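Local coordinates for protein transport protein SEC7 (Saccharomyces cerevisiae, PDB 4OIY) that activates the small GTPase ARF1 at the trans-Golgi network as a guanine nucleotide-exchange factor, here represented by its catalytic Sec7 domain, and so takes part in vesicle budding and Golgi traffic, at residues A17-K22 with A57-Y62; I42-W47 with I71-A76; F81-M86 with V120-G125; D90-F95 with R110-F115; M156-F161 with F178-F183. One frame throughout, in Å; residues are numbered along the deposited sequence.

Interaction 1: residues A17-K22 with A57-Y62; sequences AIFNNK and AAVGDY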
# COMPACT_ATOMS: atom_id res chain seq x y z
N ALA A 17 9.30 10.68 -16.55
CA ALA A 17 10.74 10.49 -16.37
C ALA A 17 11.29 11.41 -15.28
O ALA A 17 12.10 10.97 -14.45
CB ALA A 17 11.48 10.71 -17.68
N ILE A 18 10.84 12.66 -15.27
CA ILE A 18 11.25 13.60 -14.22
C ILE A 18 10.79 13.08 -12.87
O ILE A 18 11.56 13.09 -11.90
CB ILE A 18 10.70 15.02 -14.48
CG1 ILE A 18 11.30 15.60 -15.76
CG2 ILE A 18 11.00 15.94 -13.30
CD1 ILE A 18 10.57 16.83 -16.26
N PHE A 19 9.55 12.59 -12.79
CA PHE A 19 9.02 12.07 -11.53
C PHE A 19 9.86 10.90 -11.03
O PHE A 19 10.19 10.81 -9.85
CB PHE A 19 7.57 11.62 -11.66
CG PHE A 19 7.01 11.03 -10.40
CD1 PHE A 19 7.13 9.67 -10.12
CD2 PHE A 19 6.40 11.84 -9.46
CE1 PHE A 19 6.64 9.14 -8.94
CE2 PHE A 19 5.90 11.32 -8.28
CZ PHE A 19 6.02 9.97 -8.02
N ASN A 20 10.17 9.97 -11.92
CA ASN A 20 10.89 8.76 -11.52
C ASN A 20 12.30 9.08 -11.06
O ASN A 20 12.87 8.34 -10.26
CB ASN A 20 10.89 7.73 -12.65
CG ASN A 20 9.54 7.07 -12.86
OD1 ASN A 20 8.71 7.01 -11.95
ND2 ASN A 20 9.31 6.56 -14.06
N ASN A 21 12.86 10.17 -11.57
CA ASN A 21 14.18 10.64 -11.14
C ASN A 21 14.11 11.37 -9.80
O ASN A 21 14.95 11.17 -8.93
CB ASN A 21 14.78 11.55 -12.21
CG ASN A 21 16.14 12.08 -11.83
OD1 ASN A 21 17.13 11.34 -11.80
ND2 ASN A 21 16.20 13.37 -11.52
N LYS A 22 13.13 12.26 -9.65
CA LYS A 22 12.97 13.01 -8.41
C LYS A 22 11.53 13.47 -8.28
O LYS A 22 11.16 14.49 -8.84
CB LYS A 22 13.91 14.21 -8.35
CG LYS A 22 13.84 14.92 -7.00
CD LYS A 22 15.13 15.64 -6.61
CE LYS A 22 16.26 14.68 -6.31
NZ LYS A 22 15.93 13.46 -5.53
N ALA A 57 8.74 1.99 -6.81
CA ALA A 57 9.66 2.32 -5.73
C ALA A 57 9.79 3.82 -5.55
O ALA A 57 9.83 4.31 -4.42
CB ALA A 57 11.03 1.69 -5.97
N ALA A 58 9.81 4.57 -6.66
CA ALA A 58 9.83 6.02 -6.57
C ALA A 58 8.54 6.52 -5.90
O ALA A 58 8.59 7.41 -5.05
CB ALA A 58 10.01 6.64 -7.95
N VAL A 59 7.40 5.95 -6.27
CA VAL A 59 6.12 6.34 -5.67
C VAL A 59 6.13 6.03 -4.17
O VAL A 59 5.75 6.87 -3.36
CB VAL A 59 4.93 5.64 -6.37
CG1 VAL A 59 3.63 5.88 -5.61
CG2 VAL A 59 4.80 6.11 -7.81
N GLY A 60 6.55 4.83 -3.80
CA GLY A 60 6.54 4.44 -2.39
C GLY A 60 7.45 5.32 -1.56
O GLY A 60 7.11 5.72 -0.45
N ASP A 61 8.63 5.62 -2.09
CA ASP A 61 9.57 6.47 -1.37
C ASP A 61 9.02 7.89 -1.22
O ASP A 61 9.19 8.51 -0.17
CB ASP A 61 10.93 6.46 -2.08
CG ASP A 61 11.74 5.20 -1.78
OD1 ASP A 61 11.23 4.24 -1.19
OD2 ASP A 61 12.94 5.18 -2.13
N TYR A 62 8.33 8.39 -2.24
CA TYR A 62 7.71 9.71 -2.21
C TYR A 62 6.60 9.76 -1.16
O TYR A 62 6.55 10.68 -0.35
CB TYR A 62 7.18 10.04 -3.60
CG TYR A 62 6.48 11.37 -3.75
CD1 TYR A 62 7.12 12.56 -3.44
CD2 TYR A 62 5.19 11.44 -4.25
CE1 TYR A 62 6.49 13.78 -3.61
CE2 TYR A 62 4.54 12.65 -4.43
CZ TYR A 62 5.20 13.82 -4.10
OH TYR A 62 4.56 15.02 -4.28

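Interaction 2: residues I42-W47 with I71-A76; sequences ISIAKW and IAIMHA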
# COMPACT_ATOMS: atom_id res chain seq x y z
N ILE A 42 -4.88 15.69 -2.56
CA ILE A 42 -5.81 14.90 -3.35
C ILE A 42 -5.46 14.92 -4.85
O ILE A 42 -5.50 13.87 -5.50
CB ILE A 42 -7.28 15.33 -3.11
CG1 ILE A 42 -7.67 14.97 -1.67
CG2 ILE A 42 -8.21 14.63 -4.09
CD1 ILE A 42 -8.90 15.69 -1.15
N SER A 43 -5.08 16.08 -5.38
CA SER A 43 -4.70 16.17 -6.79
C SER A 43 -3.49 15.29 -7.08
O SER A 43 -3.50 14.54 -8.06
CB SER A 43 -4.40 17.60 -7.19
OG SER A 43 -5.58 18.38 -7.12
N ILE A 44 -2.49 15.36 -6.22
CA ILE A 44 -1.28 14.57 -6.41
C ILE A 44 -1.56 13.08 -6.25
O ILE A 44 -1.12 12.27 -7.07
CB ILE A 44 -0.15 15.00 -5.46
CG1 ILE A 44 0.29 16.45 -5.73
CG2 ILE A 44 1.05 14.08 -5.62
CD1 ILE A 44 1.23 17.02 -4.70
N ALA A 45 -2.29 12.70 -5.20
CA ALA A 45 -2.66 11.29 -4.98
C ALA A 45 -3.40 10.70 -6.18
O ALA A 45 -3.10 9.59 -6.61
CB ALA A 45 -3.50 11.15 -3.72
N LYS A 46 -4.36 11.44 -6.72
CA LYS A 46 -5.11 10.95 -7.87
C LYS A 46 -4.20 10.74 -9.08
O LYS A 46 -4.32 9.73 -9.78
CB LYS A 46 -6.25 11.92 -8.21
CG LYS A 46 -7.42 11.83 -7.24
CD LYS A 46 -8.52 12.80 -7.63
CE LYS A 46 -9.71 12.74 -6.69
NZ LYS A 46 -10.55 11.54 -6.94
N TRP A 47 -3.29 11.67 -9.32
CA TRP A 47 -2.33 11.55 -10.43
C TRP A 47 -1.44 10.31 -10.27
O TRP A 47 -1.20 9.58 -11.23
CB TRP A 47 -1.50 12.83 -10.58
CG TRP A 47 -0.61 12.81 -11.81
CD1 TRP A 47 -0.97 13.13 -13.09
CD2 TRP A 47 0.77 12.43 -11.86
NE1 TRP A 47 0.11 12.99 -13.93
CE2 TRP A 47 1.18 12.54 -13.21
CE3 TRP A 47 1.69 12.00 -10.90
CZ2 TRP A 47 2.49 12.25 -13.61
CZ3 TRP A 47 2.99 11.71 -11.31
CH2 TRP A 47 3.37 11.84 -12.65
N ILE A 71 3.22 13.07 4.02
CA ILE A 71 2.30 12.28 4.84
C ILE A 71 0.86 12.57 4.41
O ILE A 71 0.05 11.66 4.28
CB ILE A 71 2.52 12.51 6.36
CG1 ILE A 71 3.88 11.93 6.79
CG2 ILE A 71 1.40 11.87 7.17
CD1 ILE A 71 4.30 12.29 8.19
N ALA A 72 0.55 13.84 4.19
CA ALA A 72 -0.79 14.25 3.74
C ALA A 72 -1.14 13.65 2.38
O ALA A 72 -2.27 13.19 2.18
CB ALA A 72 -0.89 15.77 3.72
N ILE A 73 -0.18 13.63 1.46
CA ILE A 73 -0.37 13.02 0.14
C ILE A 73 -0.62 11.53 0.30
O ILE A 73 -1.48 10.96 -0.37
CB ILE A 73 0.84 13.27 -0.80
CG1 ILE A 73 0.97 14.76 -1.13
CG2 ILE A 73 0.71 12.47 -2.09
CD1 ILE A 73 2.34 15.17 -1.64
N MET A 74 0.16 10.88 1.17
CA MET A 74 -0.03 9.45 1.41
C MET A 74 -1.41 9.16 1.98
O MET A 74 -2.05 8.20 1.60
CB MET A 74 1.07 8.91 2.33
CG MET A 74 1.04 7.40 2.51
SD MET A 74 0.02 6.88 3.90
CE MET A 74 1.19 7.19 5.21
N HIS A 75 -1.88 10.00 2.91
CA HIS A 75 -3.21 9.80 3.46
C HIS A 75 -4.28 9.92 2.36
O HIS A 75 -5.21 9.11 2.30
CB HIS A 75 -3.46 10.75 4.61
CG HIS A 75 -2.68 10.41 5.84
ND1 HIS A 75 -2.56 11.26 6.92
CD2 HIS A 75 -1.96 9.30 6.16
CE1 HIS A 75 -1.81 10.69 7.85
NE2 HIS A 75 -1.44 9.50 7.41
N ALA A 76 -4.12 10.92 1.49
CA ALA A 76 -5.02 11.08 0.35
C ALA A 76 -4.95 9.88 -0.59
O ALA A 76 -5.96 9.47 -1.14
CB ALA A 76 -4.70 12.36 -0.41

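Interaction 3: residues F81-M86 with V120-G125; sequences FDFTGM and VDQNPG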
# COMPACT_ATOMS: atom_id res chain seq x y z
N PHE A 81 -8.68 4.60 -2.30
CA PHE A 81 -9.01 3.19 -2.41
C PHE A 81 -10.41 2.92 -1.89
O PHE A 81 -10.83 3.51 -0.88
CB PHE A 81 -8.01 2.32 -1.64
CG PHE A 81 -6.69 2.18 -2.32
CD1 PHE A 81 -5.78 3.22 -2.28
CD2 PHE A 81 -6.36 1.02 -3.01
CE1 PHE A 81 -4.55 3.11 -2.91
CE2 PHE A 81 -5.14 0.91 -3.66
CZ PHE A 81 -4.24 1.95 -3.59
N ASP A 82 -11.12 2.04 -2.58
CA ASP A 82 -12.40 1.55 -2.11
C ASP A 82 -12.22 0.10 -1.66
O ASP A 82 -12.15 -0.80 -2.49
CB ASP A 82 -13.46 1.65 -3.21
CG ASP A 82 -14.86 1.36 -2.69
OD1 ASP A 82 -15.02 1.08 -1.48
OD2 ASP A 82 -15.81 1.44 -3.51
N PHE A 83 -12.14 -0.10 -0.35
CA PHE A 83 -12.03 -1.43 0.24
C PHE A 83 -13.37 -2.00 0.68
O PHE A 83 -13.42 -3.05 1.30
CB PHE A 83 -11.10 -1.40 1.47
CG PHE A 83 -9.71 -0.88 1.19
CD1 PHE A 83 -8.96 -1.37 0.13
CD2 PHE A 83 -9.14 0.06 2.03
CE1 PHE A 83 -7.67 -0.90 -0.10
CE2 PHE A 83 -7.85 0.52 1.80
CZ PHE A 83 -7.12 0.04 0.74
N THR A 84 -14.47 -1.31 0.36
CA THR A 84 -15.78 -1.73 0.85
C THR A 84 -16.12 -3.15 0.37
O THR A 84 -16.08 -3.43 -0.82
CB THR A 84 -16.89 -0.75 0.41
OG1 THR A 84 -16.55 0.58 0.81
CG2 THR A 84 -18.23 -1.14 1.04
N GLY A 85 -16.42 -4.04 1.32
CA GLY A 85 -16.81 -5.41 1.00
C GLY A 85 -15.69 -6.40 0.70
O GLY A 85 -15.95 -7.58 0.47
N MET A 86 -14.45 -5.92 0.68
CA MET A 86 -13.30 -6.79 0.41
C MET A 86 -12.85 -7.48 1.68
O MET A 86 -12.96 -6.91 2.76
CB MET A 86 -12.11 -5.96 -0.07
CG MET A 86 -12.28 -5.34 -1.43
SD MET A 86 -10.72 -4.59 -1.91
CE MET A 86 -11.19 -3.87 -3.48
N VAL A 120 -11.16 -0.35 8.15
CA VAL A 120 -12.22 -0.47 9.15
C VAL A 120 -13.33 0.55 8.91
O VAL A 120 -14.50 0.26 9.17
CB VAL A 120 -11.72 -0.44 10.60
CG1 VAL A 120 -10.76 -1.59 10.86
CG2 VAL A 120 -11.11 0.91 10.97
N ASP A 121 -12.99 1.73 8.40
CA ASP A 121 -13.99 2.77 8.12
C ASP A 121 -14.98 2.28 7.08
O ASP A 121 -16.19 2.56 7.17
CB ASP A 121 -13.31 4.05 7.63
CG ASP A 121 -14.29 5.21 7.47
OD1 ASP A 121 -15.10 5.44 8.40
OD2 ASP A 121 -14.23 5.89 6.44
N GLN A 122 -14.48 1.55 6.10
CA GLN A 122 -15.30 1.10 4.98
C GLN A 122 -15.91 -0.27 5.20
O GLN A 122 -16.78 -0.69 4.44
CB GLN A 122 -14.45 1.07 3.72
CG GLN A 122 -13.95 2.44 3.34
CD GLN A 122 -13.33 2.43 1.98
OE1 GLN A 122 -12.34 1.74 1.76
NE2 GLN A 122 -13.91 3.17 1.04
N ASN A 123 -15.46 -0.96 6.24
CA ASN A 123 -16.00 -2.27 6.58
C ASN A 123 -16.35 -2.32 8.06
O ASN A 123 -15.73 -3.06 8.82
CB ASN A 123 -15.01 -3.36 6.21
CG ASN A 123 -14.78 -3.43 4.73
OD1 ASN A 123 -15.62 -3.94 3.98
ND2 ASN A 123 -13.65 -2.91 4.28
N PRO A 124 -17.35 -1.53 8.47
CA PRO A 124 -17.74 -1.52 9.88
C PRO A 124 -18.20 -2.91 10.31
O PRO A 124 -18.81 -3.64 9.53
CB PRO A 124 -18.89 -0.51 9.92
CG PRO A 124 -19.41 -0.44 8.54
CD PRO A 124 -18.24 -0.69 7.64
N GLY A 125 -17.89 -3.27 11.55
CA GLY A 125 -18.33 -4.56 12.08
C GLY A 125 -17.47 -5.77 11.71
O GLY A 125 -17.75 -6.86 12.20

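Interaction 4: residues D90-F95 with R110-F115; sequences DALRSF and RFMLKF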
# COMPACT_ATOMS: atom_id res chain seq x y z
N ASP A 90 -7.77 -9.12 0.27
CA ASP A 90 -8.00 -8.49 -1.02
C ASP A 90 -7.71 -7.00 -0.98
O ASP A 90 -7.14 -6.45 -1.92
CB ASP A 90 -9.41 -8.80 -1.52
CG ASP A 90 -9.51 -10.20 -2.16
OD1 ASP A 90 -8.46 -10.76 -2.56
OD2 ASP A 90 -10.62 -10.73 -2.26
N ALA A 91 -8.05 -6.36 0.14
CA ALA A 91 -7.71 -4.95 0.33
C ALA A 91 -6.21 -4.73 0.37
O ALA A 91 -5.69 -3.86 -0.31
CB ALA A 91 -8.36 -4.42 1.60
N LEU A 92 -5.51 -5.55 1.15
CA LEU A 92 -4.05 -5.48 1.23
C LEU A 92 -3.38 -5.72 -0.13
O LEU A 92 -2.39 -5.06 -0.48
CB LEU A 92 -3.54 -6.51 2.23
CG LEU A 92 -2.13 -6.34 2.80
CD1 LEU A 92 -2.03 -5.03 3.56
CD2 LEU A 92 -1.82 -7.52 3.69
N ARG A 93 -3.91 -6.67 -0.91
CA ARG A 93 -3.34 -6.98 -2.22
C ARG A 93 -3.48 -5.77 -3.14
O ARG A 93 -2.51 -5.37 -3.80
CB ARG A 93 -3.99 -8.22 -2.87
CG ARG A 93 -3.24 -8.66 -4.12
CD ARG A 93 -3.68 -9.96 -4.78
NE ARG A 93 -3.66 -11.15 -3.91
CZ ARG A 93 -4.72 -11.60 -3.24
NH1 ARG A 93 -5.89 -10.97 -3.30
NH2 ARG A 93 -4.61 -12.69 -2.50
N SER A 94 -4.67 -5.18 -3.17
CA SER A 94 -4.92 -4.00 -3.98
C SER A 94 -3.97 -2.86 -3.59
O SER A 94 -3.36 -2.22 -4.43
CB SER A 94 -6.37 -3.55 -3.83
OG SER A 94 -6.59 -2.30 -4.46
N PHE A 95 -3.84 -2.65 -2.28
CA PHE A 95 -3.02 -1.57 -1.75
C PHE A 95 -1.52 -1.78 -2.02
O PHE A 95 -0.85 -0.92 -2.60
CB PHE A 95 -3.28 -1.46 -0.25
CG PHE A 95 -2.59 -0.31 0.42
CD1 PHE A 95 -2.78 0.99 -0.03
CD2 PHE A 95 -1.78 -0.52 1.53
CE1 PHE A 95 -2.14 2.05 0.60
CE2 PHE A 95 -1.15 0.54 2.16
CZ PHE A 95 -1.33 1.83 1.70
N ARG A 110 3.35 4.04 9.23
CA ARG A 110 2.45 5.11 8.76
C ARG A 110 1.49 4.59 7.68
O ARG A 110 0.28 4.82 7.75
CB ARG A 110 3.24 6.31 8.24
CG ARG A 110 4.01 7.08 9.31
CD ARG A 110 4.30 8.50 8.85
NE ARG A 110 5.34 8.61 7.83
CZ ARG A 110 6.65 8.63 8.09
NH1 ARG A 110 7.52 8.73 7.10
NH2 ARG A 110 7.10 8.52 9.34
N PHE A 111 2.04 3.89 6.68
CA PHE A 111 1.21 3.29 5.63
C PHE A 111 0.19 2.31 6.21
O PHE A 111 -1.00 2.35 5.85
CB PHE A 111 2.06 2.52 4.62
CG PHE A 111 2.84 3.39 3.67
CD1 PHE A 111 2.26 3.85 2.50
CD2 PHE A 111 4.15 3.71 3.93
CE1 PHE A 111 2.98 4.62 1.62
CE2 PHE A 111 4.89 4.48 3.05
CZ PHE A 111 4.29 4.95 1.89
N MET A 112 0.65 1.41 7.08
CA MET A 112 -0.19 0.32 7.52
C MET A 112 -1.25 0.78 8.49
O MET A 112 -2.35 0.23 8.51
CB MET A 112 0.66 -0.83 8.07
CG MET A 112 1.69 -1.34 7.04
SD MET A 112 1.06 -1.57 5.36
CE MET A 112 -0.17 -2.78 5.75
N LEU A 113 -0.95 1.81 9.29
CA LEU A 113 -1.97 2.38 10.17
C LEU A 113 -3.07 3.07 9.37
O LEU A 113 -4.25 2.90 9.68
CB LEU A 113 -1.38 3.34 11.22
CG LEU A 113 -2.42 3.95 12.17
CD1 LEU A 113 -3.18 2.89 12.95
CD2 LEU A 113 -1.72 4.93 13.11
N LYS A 114 -2.69 3.82 8.34
CA LYS A 114 -3.69 4.49 7.50
C LYS A 114 -4.51 3.46 6.72
O LYS A 114 -5.72 3.61 6.60
CB LYS A 114 -3.03 5.47 6.55
CG LYS A 114 -4.00 6.23 5.66
CD LYS A 114 -4.96 7.13 6.42
CE LYS A 114 -5.90 7.82 5.44
NZ LYS A 114 -7.00 8.58 6.09
N PHE A 115 -3.85 2.44 6.19
CA PHE A 115 -4.56 1.33 5.55
C PHE A 115 -5.59 0.73 6.50
O PHE A 115 -6.76 0.56 6.13
CB PHE A 115 -3.59 0.24 5.10
CG PHE A 115 -4.27 -1.04 4.72
CD1 PHE A 115 -4.85 -1.18 3.47
CD2 PHE A 115 -4.37 -2.08 5.63
CE1 PHE A 115 -5.50 -2.33 3.13
CE2 PHE A 115 -5.03 -3.25 5.29
CZ PHE A 115 -5.60 -3.37 4.04

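Interaction 5: residues M156-F161 with F178-F183; sequences MSLQEF and FLEGLF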
# COMPACT_ATOMS: atom_id res chain seq x y z
N MET A 156 5.56 -21.01 6.36
CA MET A 156 4.82 -20.86 7.60
C MET A 156 3.58 -21.75 7.55
O MET A 156 2.83 -21.73 6.58
CB MET A 156 4.39 -19.41 7.78
CG MET A 156 3.79 -19.12 9.15
SD MET A 156 3.19 -17.43 9.32
CE MET A 156 4.72 -16.51 9.16
N SER A 157 3.36 -22.53 8.60
CA SER A 157 2.20 -23.40 8.68
C SER A 157 1.00 -22.59 9.13
O SER A 157 1.14 -21.53 9.74
CB SER A 157 2.42 -24.55 9.67
OG SER A 157 2.60 -24.06 10.99
N LEU A 158 -0.19 -23.10 8.83
CA LEU A 158 -1.41 -22.49 9.35
C LEU A 158 -1.37 -22.39 10.87
O LEU A 158 -1.72 -21.35 11.43
CB LEU A 158 -2.64 -23.26 8.89
CG LEU A 158 -3.98 -22.85 9.51
CD1 LEU A 158 -4.34 -21.42 9.16
CD2 LEU A 158 -5.08 -23.79 9.05
N GLN A 159 -0.93 -23.44 11.55
CA GLN A 159 -0.83 -23.39 13.01
C GLN A 159 -0.00 -22.20 13.48
O GLN A 159 -0.41 -21.48 14.40
CB GLN A 159 -0.26 -24.71 13.57
CG GLN A 159 -0.08 -24.69 15.09
CD GLN A 159 -1.38 -24.46 15.85
OE1 GLN A 159 -2.46 -24.78 15.37
NE2 GLN A 159 -1.28 -23.90 17.05
N GLU A 160 1.15 -21.97 12.85
CA GLU A 160 2.01 -20.85 13.21
C GLU A 160 1.33 -19.50 12.96
O GLU A 160 1.47 -18.57 13.76
CB GLU A 160 3.34 -20.94 12.48
CG GLU A 160 4.26 -21.99 13.09
CD GLU A 160 5.41 -22.38 12.20
OE1 GLU A 160 5.41 -22.03 11.00
OE2 GLU A 160 6.33 -23.06 12.71
N PHE A 161 0.60 -19.40 11.86
CA PHE A 161 -0.14 -18.18 11.53
C PHE A 161 -1.21 -17.88 12.61
O PHE A 161 -1.36 -16.74 13.03
CB PHE A 161 -0.76 -18.31 10.14
CG PHE A 161 -1.55 -17.11 9.72
CD1 PHE A 161 -0.93 -15.89 9.51
CD2 PHE A 161 -2.91 -17.21 9.53
CE1 PHE A 161 -1.66 -14.78 9.11
CE2 PHE A 161 -3.65 -16.11 9.14
CZ PHE A 161 -3.02 -14.89 8.94
N PHE A 178 -11.96 -17.93 10.54
CA PHE A 178 -11.72 -16.64 9.90
C PHE A 178 -10.27 -16.53 9.46
O PHE A 178 -9.99 -16.16 8.33
CB PHE A 178 -12.08 -15.49 10.85
CG PHE A 178 -11.74 -14.14 10.31
CD1 PHE A 178 -12.52 -13.55 9.33
CD2 PHE A 178 -10.63 -13.46 10.78
CE1 PHE A 178 -12.20 -12.30 8.84
CE2 PHE A 178 -10.30 -12.21 10.29
CZ PHE A 178 -11.09 -11.63 9.32
N LEU A 179 -9.36 -16.85 10.37
CA LEU A 179 -7.93 -16.80 10.05
C LEU A 179 -7.54 -17.84 9.01
O LEU A 179 -6.73 -17.55 8.13
CB LEU A 179 -7.08 -16.96 11.32
CG LEU A 179 -7.09 -15.77 12.29
CD1 LEU A 179 -6.27 -16.09 13.53
CD2 LEU A 179 -6.56 -14.50 11.62
N GLU A 180 -8.12 -19.04 9.08
CA GLU A 180 -7.83 -20.07 8.08
C GLU A 180 -8.22 -19.58 6.68
O GLU A 180 -7.50 -19.82 5.71
CB GLU A 180 -8.55 -21.38 8.40
CG GLU A 180 -8.20 -22.50 7.43
CD GLU A 180 -8.69 -23.86 7.88
OE1 GLU A 180 -8.61 -24.81 7.07
OE2 GLU A 180 -9.14 -24.00 9.04
N GLY A 181 -9.36 -18.89 6.58
CA GLY A 181 -9.80 -18.31 5.33
C GLY A 181 -8.77 -17.35 4.75
O GLY A 181 -8.41 -17.44 3.59
N LEU A 182 -8.27 -16.45 5.58
CA LEU A 182 -7.27 -15.49 5.12
C LEU A 182 -5.96 -16.19 4.72
O LEU A 182 -5.36 -15.82 3.71
CB LEU A 182 -6.98 -14.44 6.19
CG LEU A 182 -8.16 -13.58 6.66
CD1 LEU A 182 -7.69 -12.55 7.68
CD2 LEU A 182 -8.84 -12.90 5.48
N PHE A 183 -5.54 -17.17 5.51
CA PHE A 183 -4.37 -17.97 5.20
C PHE A 183 -4.47 -18.55 3.78
O PHE A 183 -3.55 -18.42 2.97
CB PHE A 183 -4.22 -19.10 6.21
CG PHE A 183 -3.04 -20.00 5.96
CD1 PHE A 183 -3.15 -21.06 5.07
CD2 PHE A 183 -1.85 -19.80 6.63
CE1 PHE A 183 -2.06 -21.89 4.84
CE2 PHE A 183 -0.77 -20.64 6.42
CZ PHE A 183 -0.88 -21.68 5.51

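Interaction 1: residues A17-K22 with A57-Y62
Helix 17-21 and helix 57-62 cross at 58° with their axes 9.7 Å apart, and their backbones come nearest where Asn20 passes Ala58. This is helix-on-helix packing in the N-terminal part of the all-helical Sec7 domain, without a hydrogen bond between the segments. Phe19 carries it. With CG anti to the backbone N (chi1 178°), its ring reaches out from helix 17-21 and turns its CE2 edge to the face of Tyr62, a T-shaped pair with centroids 5.7 Å apart and planes at 85°. On the other flank of the same ring, CE1 rests on CG2 of Val59 at 3.7 Å. A leucine in place of Phe19, having no ring, would probably leave the face of Tyr62 without its edge partner and a gap beside Val59 CG2. Beside the ring, OD1 of Asn20 accepts from the amide of Asp55, just ahead of helix 56-64, while Leu54 touches both Phe19 and Val59. The Asn20 carbonyl closes the contact, its O lying 4.1 Å from CB of Ala58.

Interaction 2: residues I42-W47 with I71-A76
The carbonyl O of Ile42 takes the amide N of Lys46 at 2.9 Å, the helical bond of the turn that sets Ile42 and Ala45 against Ala76. No hydrogen bond passes between the two segments, and the meeting is made by small and branched aliphatic groups. CB of Ala45 points into the other helix and lies 3.7 Å from CB of Ala76, a methyl against a methyl, and it also touches the carbonyl O of Ile73. CB of Ala76 in turn fits between Ala45 and the start of the segment, 4.0 Å from the backbone N of Ile42 and 4.1 Å from CG1 of the same residue. Two alanines at the crossing let the helix axes approach to 8.1 Å at an angle of 58°, one of the helix-helix crossings from which the Sec7 domain builds its all-helical fold. A second patch is formed by Ile44 and Ile73. Both keep CG2 anti to the backbone N and CG1 beside it, and the two side chains cross obliquely, with CD1 on CD1 at 3.7 Å and CG2 on CG2 at 3.9 Å. Tyr62 of helix 56-64 packs on both isoleucines, and Ile27 of helix 23-32 touches Ile44. Farther along helix 41-50, NZ of Lys46 makes a salt bridge to OE1 of Glu80, just beyond the end of helix 68-79.

Interaction 3: residues F81-M86 with V120-G125
The flat amide of Asn123 bonds the backbone of Phe83 and Gly85 through its edge. ND2 donates to Phe83 O at 3.0 Å and almost straight (169°), with that oxygen lying in the amide plane, while OD1 receives Gly85 N on a lone pair at 2.8 Å. Phe83 O is gripped from opposite faces of its own carbonyl plane, by Asn123 ND2 on one and by Met86 N on the other; the latter bond closes a type II beta turn, with Gly85 at positive phi. The Phe83 ring has CB of Phe81 over one face, near the rim, and stands at 78° to the amide of Gln122. That amide, on a side chain extended beyond CG, brings OE1 to Phe83 N at 2.8 Å, the donor lying well above the carbonyl plane. Thr84 lies against Gln122 as well, OG1 3.6 Å from CB, and is tethered by an Asx turn in which Asp82 OD1 accepts from Thr84 N and also from OG1. Gln122, the last residue of helix 105-122, and Asn123, the first beyond it, thus hold the loop through its main chain. Asp121, a magnesium ligand in a crystal structure of this protein, directly precedes Gln122. The loop joins helix 68-79 to helix 88-96: Phe83 meets Phe115 of helix 105-122 edge-to-face, and Phe81 meets Phe95 of helix 88-96 likewise.

Interaction 4: residues D90-F95 with R110-F115
Phe115 has CD1 of Leu92 over one face of its ring, a CH-pi contact 4.1 Å from the ring centroid and 21° off the normal. The end of the same ring runs against the facing helix, its CZ 3.8 Å from CB of Ala91. Phe95 lies nearly parallel to Phe115, planes at 22°, but the rings are slid apart with centroids separated by 5.4 Å, so they barely overlap, with Phe95 CD2 against Phe115 CD1. Beyond them the Phe95 ring reaches the edge of Phe111, and SD of Met112 lies at the Phe95 edge. Bends at chi2 and chi3 of Met112 bring its CE to within 3.6 Å of Leu92 CD1. Aromatic bulk keeps the axes 12.0 Å apart, the helices crossing at 134°. Phe99 adds to the cluster, stacked on Phe111 and edge-to-face with Phe95, and Leu140 of helix 130-148 touches Leu92. The cluster is part of the buried core of the all-helical Sec7 domain, close to its centre, and the connection between these two helices probably carries the glutamic finger, as in other Sec7 domains.

Interaction 5: residues M156-F161 with F178-F183
Phe183 lays its ring under Leu158: CB of Leu158 stands over the ring centre in a CH-pi contact, 4.0 Å from the centroid and only 9° off the normal, and CD1 reaches CG of the ring at 3.7 Å. Around the ring's edge lie Met156 O, in its plane and 3.8 Å from Phe183 CE2, and CB of Phe161. An alanine in place of Phe183 would probably leave Leu158 without the surface it rests on and open a gap beside Phe161. The other branch of Leu158, CD2, packs on CG of Glu180 at 3.7 Å; the carboxylate beyond is held by a salt bridge to Arg176. Phe161, with CG anti to the backbone N (chi1 180°), extends its ring past that of Phe183, so that its CE2 edge meets Leu179 O at 3.5 Å. One step outward, a capping box fixes the start of helix 158-164: Ser157 OG accepts from Glu160 N, and Glu160 OE1 receives Ser157 N. Leu143 and Ser139 of helix 130-148 touch Phe183 and Phe161, respectively. Helices 158-164 and 176-188 are thereby packed together beside helix 130-148 in the C-terminal part of the all-helical Sec7 fold.

Overall arrangement
Interactions 1, 2 and 4 all touch one another. Interactions 1 and 2, centres 14 Å apart, meet where Tyr62 OH lies 3.5 Å from Ile73 CD1; Met74 CG of helix 68-79 touches Phe111 CE1 of interaction 4 at 3.5 Å, and Gly60 O of interaction 1 lies 3.7 Å from Phe111 CZ. Interactions 3 and 4 share helix 105-122, with centres 11 Å apart, and Phe83 CD1 lies against Ala91 CB at 3.4 Å. This pair lies near the magnesium-binding Asp121, which belongs to 120-125 and whose side chain is about 11 Å from that of Phe115. Interaction 5 stands apart at the C-terminal end, its nearest atoms about 7 Å from interaction 4 and its centre 36 Å from that of interaction 1.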